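Local coordinates for MmoQ Response regulator (PDB 3LJX), which probably belongs to an enzyme that makes cyclic di-GMP from two GTP, this chain being the fragment with its all-helical HDOD domain, at residues Q121-Q126 and C254-E259; A125-V130 and A220-L225. One frame throughout, in Å; residues are numbered along the deposited sequence. Where two conformers were deposited one is given.

Contact 1 of 2, residues Q121-Q126 and C254-E259; sequences QSITAQ and CGLGDE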
loop_
_atom_site.group_PDB
_atom_site.type_symbol
_atom_site.label_atom_id
_atom_site.label_comp_id
_atom_site.label_asym_id
_atom_site.label_seq_id
_atom_site.Cartn_x
_atom_site.Cartn_y
_atom_site.Cartn_z
ATOM N N GLN A 121 -1.230 -7.020 9.210
ATOM C CA GLN A 121 -0.142 -7.596 9.981
ATOM C C GLN A 121 -0.645 -8.408 11.161
ATOM O O GLN A 121 -0.201 -9.544 11.355
ATOM C CB GLN A 121 0.821 -6.524 10.483
ATOM C CG GLN A 121 1.842 -7.090 11.449
ATOM C CD GLN A 121 3.142 -6.346 11.400
ATOM O OE1 GLN A 121 3.192 -5.141 11.647
ATOM N NE2 GLN A 121 4.216 -7.058 11.078
ATOM N N SER A 122 -1.571 -7.842 11.946
ATOM C CA SER A 122 -2.151 -8.569 13.097
ATOM C C SER A 122 -2.848 -9.851 12.686
ATOM O O SER A 122 -2.622 -10.911 13.264
ATOM C CB SER A 122 -3.151 -7.713 13.879
ATOM O OG SER A 122 -2.480 -6.787 14.704
ATOM N N ILE A 123 -3.733 -9.739 11.708
ATOM C CA ILE A 123 -4.404 -10.909 11.174
ATOM C C ILE A 123 -3.394 -11.991 10.770
ATOM O O ILE A 123 -3.456 -13.116 11.265
ATOM C CB ILE A 123 -5.299 -10.533 9.989
ATOM C CG1 ILE A 123 -6.454 -9.658 10.485
ATOM C CG2 ILE A 123 -5.796 -11.785 9.286
ATOM C CD1 ILE A 123 -7.213 -8.922 9.387
ATOM N N THR A 124 -2.441 -11.657 9.904
ATOM C CA THR A 124 -1.515 -12.687 9.430
ATOM C C THR A 124 -0.597 -13.200 10.541
ATOM O O THR A 124 -0.116 -14.335 10.477
ATOM C CB THR A 124 -0.683 -12.193 8.251
ATOM O OG1 THR A 124 0.076 -11.045 8.659
ATOM C CG2 THR A 124 -1.609 -11.816 7.073
ATOM N N ALA A 125 -0.382 -12.371 11.565
ATOM C CA ALA A 125 0.473 -12.725 12.706
ATOM C C ALA A 125 -0.095 -13.888 13.495
ATOM O O ALA A 125 0.627 -14.611 14.176
ATOM C CB ALA A 125 0.679 -11.520 13.628
ATOM N N GLN A 126 -1.396 -14.071 13.406
ATOM C CA GLN A 126 -2.010 -15.168 14.117
ATOM C C GLN A 126 -2.357 -16.294 13.158
ATOM O O GLN A 126 -3.097 -17.190 13.508
ATOM C CB GLN A 126 -3.240 -14.688 14.916
ATOM C CG GLN A 126 -4.363 -14.103 14.069
ATOM C CD GLN A 126 -5.395 -13.308 14.887
ATOM O OE1 GLN A 126 -5.375 -12.068 14.901
ATOM N NE2 GLN A 126 -6.306 -14.021 15.561
ATOM N N CYS A 254 -10.717 -18.053 7.783
ATOM C CA CYS A 254 -9.272 -17.919 8.042
ATOM C C CYS A 254 -8.929 -18.292 9.487
ATOM O O CYS A 254 -7.763 -18.544 9.799
ATOM C CB CYS A 254 -8.715 -16.507 7.809
ATOM S SG CYS A 254 -9.641 -15.311 6.861
ATOM N N GLY A 255 -9.936 -18.289 10.362
ATOM C CA GLY A 255 -9.746 -18.562 11.780
ATOM C C GLY A 255 -9.410 -17.296 12.548
ATOM O O GLY A 255 -8.266 -16.845 12.510
ATOM N N LEU A 256 -10.379 -16.722 13.260
ATOM C CA LEU A 256 -10.115 -15.457 13.929
ATOM C C LEU A 256 -10.522 -15.359 15.400
ATOM O O LEU A 256 -11.591 -15.822 15.828
ATOM C CB LEU A 256 -10.666 -14.274 13.127
ATOM C CG LEU A 256 -9.557 -13.295 12.740
ATOM C CD1 LEU A 256 -8.566 -13.982 11.840
ATOM C CD2 LEU A 256 -10.118 -12.068 12.073
ATOM N N GLY A 257 -9.612 -14.768 16.176
ATOM C CA GLY A 257 -9.844 -14.428 17.565
ATOM C C GLY A 257 -10.161 -12.949 17.547
ATOM O O GLY A 257 -9.580 -12.190 16.781
ATOM N N ASP A 258 -11.092 -12.527 18.384
ATOM C CA ASP A 258 -11.622 -11.180 18.282
ATOM C C ASP A 258 -11.777 -10.605 19.684
ATOM O O ASP A 258 -11.709 -11.360 20.655
ATOM C CB ASP A 258 -12.963 -11.235 17.552
ATOM C CG ASP A 258 -13.974 -12.104 18.260
ATOM O OD1 ASP A 258 -15.183 -11.923 18.004
ATOM O OD2 ASP A 258 -13.563 -12.964 19.070
ATOM N N GLU A 259 -12.000 -9.293 19.810
ATOM C CA GLU A 259 -12.203 -8.390 18.674
ATOM C C GLU A 259 -11.506 -7.035 18.806
ATOM O O GLU A 259 -12.131 -5.984 18.618
ATOM C CB GLU A 259 -13.696 -8.165 18.419
ATOM C CG GLU A 259 -14.006 -8.145 16.950
ATOM C CD GLU A 259 -12.736 -8.207 16.126
ATOM O OE1 GLU A 259 -12.201 -9.324 15.900
ATOM O OE2 GLU A 259 -12.265 -7.125 15.724
#

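Contact 2 of 2, residues A125-V130 and A220-L225; sequences AQASTV and ARQLAL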
loop_
_atom_site.group_PDB
_atom_site.type_symbol
_atom_site.label_atom_id
_atom_site.label_comp_id
_atom_site.label_asym_id
_atom_site.label_seq_id
_atom_site.Cartn_x
_atom_site.Cartn_y
_atom_site.Cartn_z
ATOM N N ALA A 125 -0.382 -12.371 11.565
ATOM C CA ALA A 125 0.473 -12.725 12.706
ATOM C C ALA A 125 -0.095 -13.888 13.495
ATOM O O ALA A 125 0.627 -14.611 14.176
ATOM C CB ALA A 125 0.679 -11.520 13.628
ATOM N N GLN A 126 -1.396 -14.071 13.406
ATOM C CA GLN A 126 -2.010 -15.168 14.117
ATOM C C GLN A 126 -2.357 -16.294 13.158
ATOM O O GLN A 126 -3.097 -17.190 13.508
ATOM C CB GLN A 126 -3.240 -14.688 14.916
ATOM C CG GLN A 126 -4.363 -14.103 14.069
ATOM C CD GLN A 126 -5.395 -13.308 14.887
ATOM O OE1 GLN A 126 -5.375 -12.068 14.901
ATOM N NE2 GLN A 126 -6.306 -14.021 15.561
ATOM N N ALA A 127 -1.823 -16.238 11.942
ATOM C CA ALA A 127 -2.071 -17.290 10.963
ATOM C C ALA A 127 -0.768 -17.812 10.361
ATOM O O ALA A 127 0.319 -17.462 10.820
ATOM C CB ALA A 127 -3.020 -16.807 9.871
ATOM N N SER A 128 -0.870 -18.644 9.331
ATOM C CA SER A 128 0.332 -19.223 8.745
ATOM C C SER A 128 0.400 -19.114 7.225
ATOM O O SER A 128 0.919 -20.016 6.575
ATOM C CB SER A 128 0.450 -20.690 9.157
ATOM O OG SER A 128 0.594 -20.790 10.557
ATOM N N THR A 129 -0.124 -18.030 6.662
ATOM C CA THR A 129 -0.139 -17.858 5.213
ATOM C C THR A 129 1.129 -17.167 4.715
ATOM O O THR A 129 1.910 -17.745 3.953
ATOM C CB THR A 129 -1.376 -17.050 4.745
ATOM O OG1 THR A 129 -1.537 -15.887 5.577
ATOM C CG2 THR A 129 -2.616 -17.895 4.844
ATOM N N VAL A 130 1.329 -15.929 5.146
ATOM C CA VAL A 130 2.456 -15.133 4.679
ATOM C C VAL A 130 3.227 -14.559 5.866
ATOM O O VAL A 130 2.742 -14.585 7.002
ATOM C CB VAL A 130 1.964 -13.977 3.787
ATOM C CG1 VAL A 130 1.119 -14.517 2.648
ATOM C CG2 VAL A 130 1.144 -12.993 4.607
ATOM N N ALA A 220 -6.319 -13.848 0.318
ATOM C CA ALA A 220 -7.312 -12.905 -0.188
ATOM C C ALA A 220 -8.361 -12.578 0.890
ATOM O O ALA A 220 -8.709 -11.413 1.104
ATOM C CB ALA A 220 -7.985 -13.439 -1.469
ATOM N N ARG A 221 -8.867 -13.599 1.569
ATOM C CA ARG A 221 -9.860 -13.364 2.618
ATOM C C ARG A 221 -9.248 -12.547 3.762
ATOM O O ARG A 221 -9.931 -11.734 4.384
ATOM C CB ARG A 221 -10.454 -14.675 3.130
ATOM C CG ARG A 221 -11.500 -15.283 2.182
ATOM C CD ARG A 221 -12.138 -16.571 2.736
ATOM N NE ARG A 221 -11.237 -17.714 2.598
ATOM C CZ ARG A 221 -11.082 -18.397 1.468
ATOM N NH1 ARG A 221 -11.771 -18.057 0.379
ATOM N NH2 ARG A 221 -10.232 -19.415 1.416
ATOM N N GLN A 222 -7.952 -12.722 4.009
ATOM C CA GLN A 222 -7.280 -11.942 5.051
ATOM C C GLN A 222 -7.145 -10.482 4.660
ATOM O O GLN A 222 -7.300 -9.578 5.500
ATOM C CB GLN A 222 -5.915 -12.522 5.373
ATOM C CG GLN A 222 -5.955 -13.903 6.059
ATOM C CD GLN A 222 -4.564 -14.540 6.112
ATOM O OE1 GLN A 222 -3.753 -14.372 5.183
ATOM N NE2 GLN A 222 -4.283 -15.269 7.194
ATOM N N LEU A 223 -6.871 -10.260 3.381
ATOM C CA LEU A 223 -6.784 -8.913 2.828
ATOM C C LEU A 223 -8.146 -8.240 2.885
ATOM O O LEU A 223 -8.260 -7.099 3.334
ATOM C CB LEU A 223 -6.303 -8.964 1.381
ATOM C CG LEU A 223 -4.789 -9.059 1.210
ATOM C CD1 LEU A 223 -4.408 -9.925 -0.013
ATOM C CD2 LEU A 223 -4.215 -7.641 1.118
ATOM N N ALA A 224 -9.177 -8.963 2.442
ATOM C CA ALA A 224 -10.535 -8.429 2.419
ATOM C C ALA A 224 -10.944 -8.040 3.837
ATOM O O ALA A 224 -11.556 -6.996 4.050
ATOM C CB ALA A 224 -11.534 -9.461 1.816
ATOM N N LEU A 225 -10.577 -8.869 4.810
ATOM C CA LEU A 225 -10.905 -8.564 6.191
ATOM C C LEU A 225 -10.165 -7.315 6.701
ATOM O O LEU A 225 -10.745 -6.494 7.411
ATOM C CB LEU A 225 -10.605 -9.749 7.079
ATOM C CG LEU A 225 -11.439 -9.760 8.337
ATOM C CD1 LEU A 225 -12.919 -9.844 7.967
ATOM C CD2 LEU A 225 -11.012 -10.943 9.175
#

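Contact 1 of 2, residues Q121-Q126 and C254-E259
Ile123 and Gln126, near the C-terminal part of helix 106-125, face Leu256 and Gly257 in the loop that follows helix 245-254. The apolar part is slight: the CG2 branch of Ile123 approaches CD1 of Leu256 at 4.4 Å, and since Leu256 adopts two conformers this distance holds for one of them. Both side chains find further support on helix 214-233, Ile123 against Gln222 and Leu256 against Leu225, while Leu261 also packs on Ile123.

The polar part is the carboxamide of Gln126. CG sits between the backbone N and the carbonyl carbon (chi1 62°), and the chain then runs extended to carry the amide across to the loop backbone. There NE2 comes to 3.4 Å from Gly257 N, but both atoms are donors and cannot bond each other; Gly257 O is farther from NE2, at 3.9 Å. The backbone N of Gln126 donates to Ile123 O at 3.1 Å. Across the gap, the loop leaves helix 245-254 at Gly255, whose positive phi (88°) would press a beta carbon against Cys254 O.

A distant methyl approach, doubtful because Leu256 has two conformers, and an amide beside a peptide N-H give this contact little directional force; it joins the C-terminal part of one helix to the exit of another by loose, partly solvent-exposed packing.

Contact 2 of 2, residues A125-V130 and A220-L225
Thr129 and Gln222 reach for each other from opposite directions, joining the loop between helices 106-125 and 132-141 of the all-helical HDOD-domain fragment to the flank of helix 214-233. Gln222 leaves its helix with CG anti to the carbonyl carbon (chi1 -68°) and extends onward, bringing its amide to the loop.

The hydroxyl of Thr129 donates to OE1, with OG1 to OE1 at 2.7 Å. It lies in the plane of the amide and on a lone pair, the C=O...OG1 angle being 110°, well to one side of the carbonyl bond. CG2 of Thr129 stays close to the same oxygen, 3.7 Å from OE1, adding a methyl beside the polar link. Ile123 and Thr124 of helix 106-125 also touch the Gln222 side chain, and the carbonyl O of Thr129 accepts from Arg215 NH1, a second tie between this loop and helix 214-233.

Replacing Gln222 by an alanine would probably leave the Thr129 hydroxyl without its acceptor and open a gap between loop and helix.

The other end of the amide meets Ala127, whose beta carbon points toward the helix: CB lies 3.3 Å from Gln222 NE2, almost on the continuation of the CD-NE2 bond (CD-NE2...CB about 170°).

Contacts 1 and 2 start from the same piece of chain, sharing Ala125 and Gln126, and their centres lie about 7 Å apart. Gln222 of contact 2 is one point where they meet: its CG is 3.9 Å from Ile123 CG2, and its OE1 is 3.8 Å from Thr124 CG2. From the other segment of contact 1, Cys254 SG packs 3.9 Å from Arg221 CB. Helix 214-233 thus touches both segments of contact 1. The two centres sit about 19 and 16 Å from the chain centre, on the same side of it. No ligand or catalytic site is assigned to either contact; both read as structural packing.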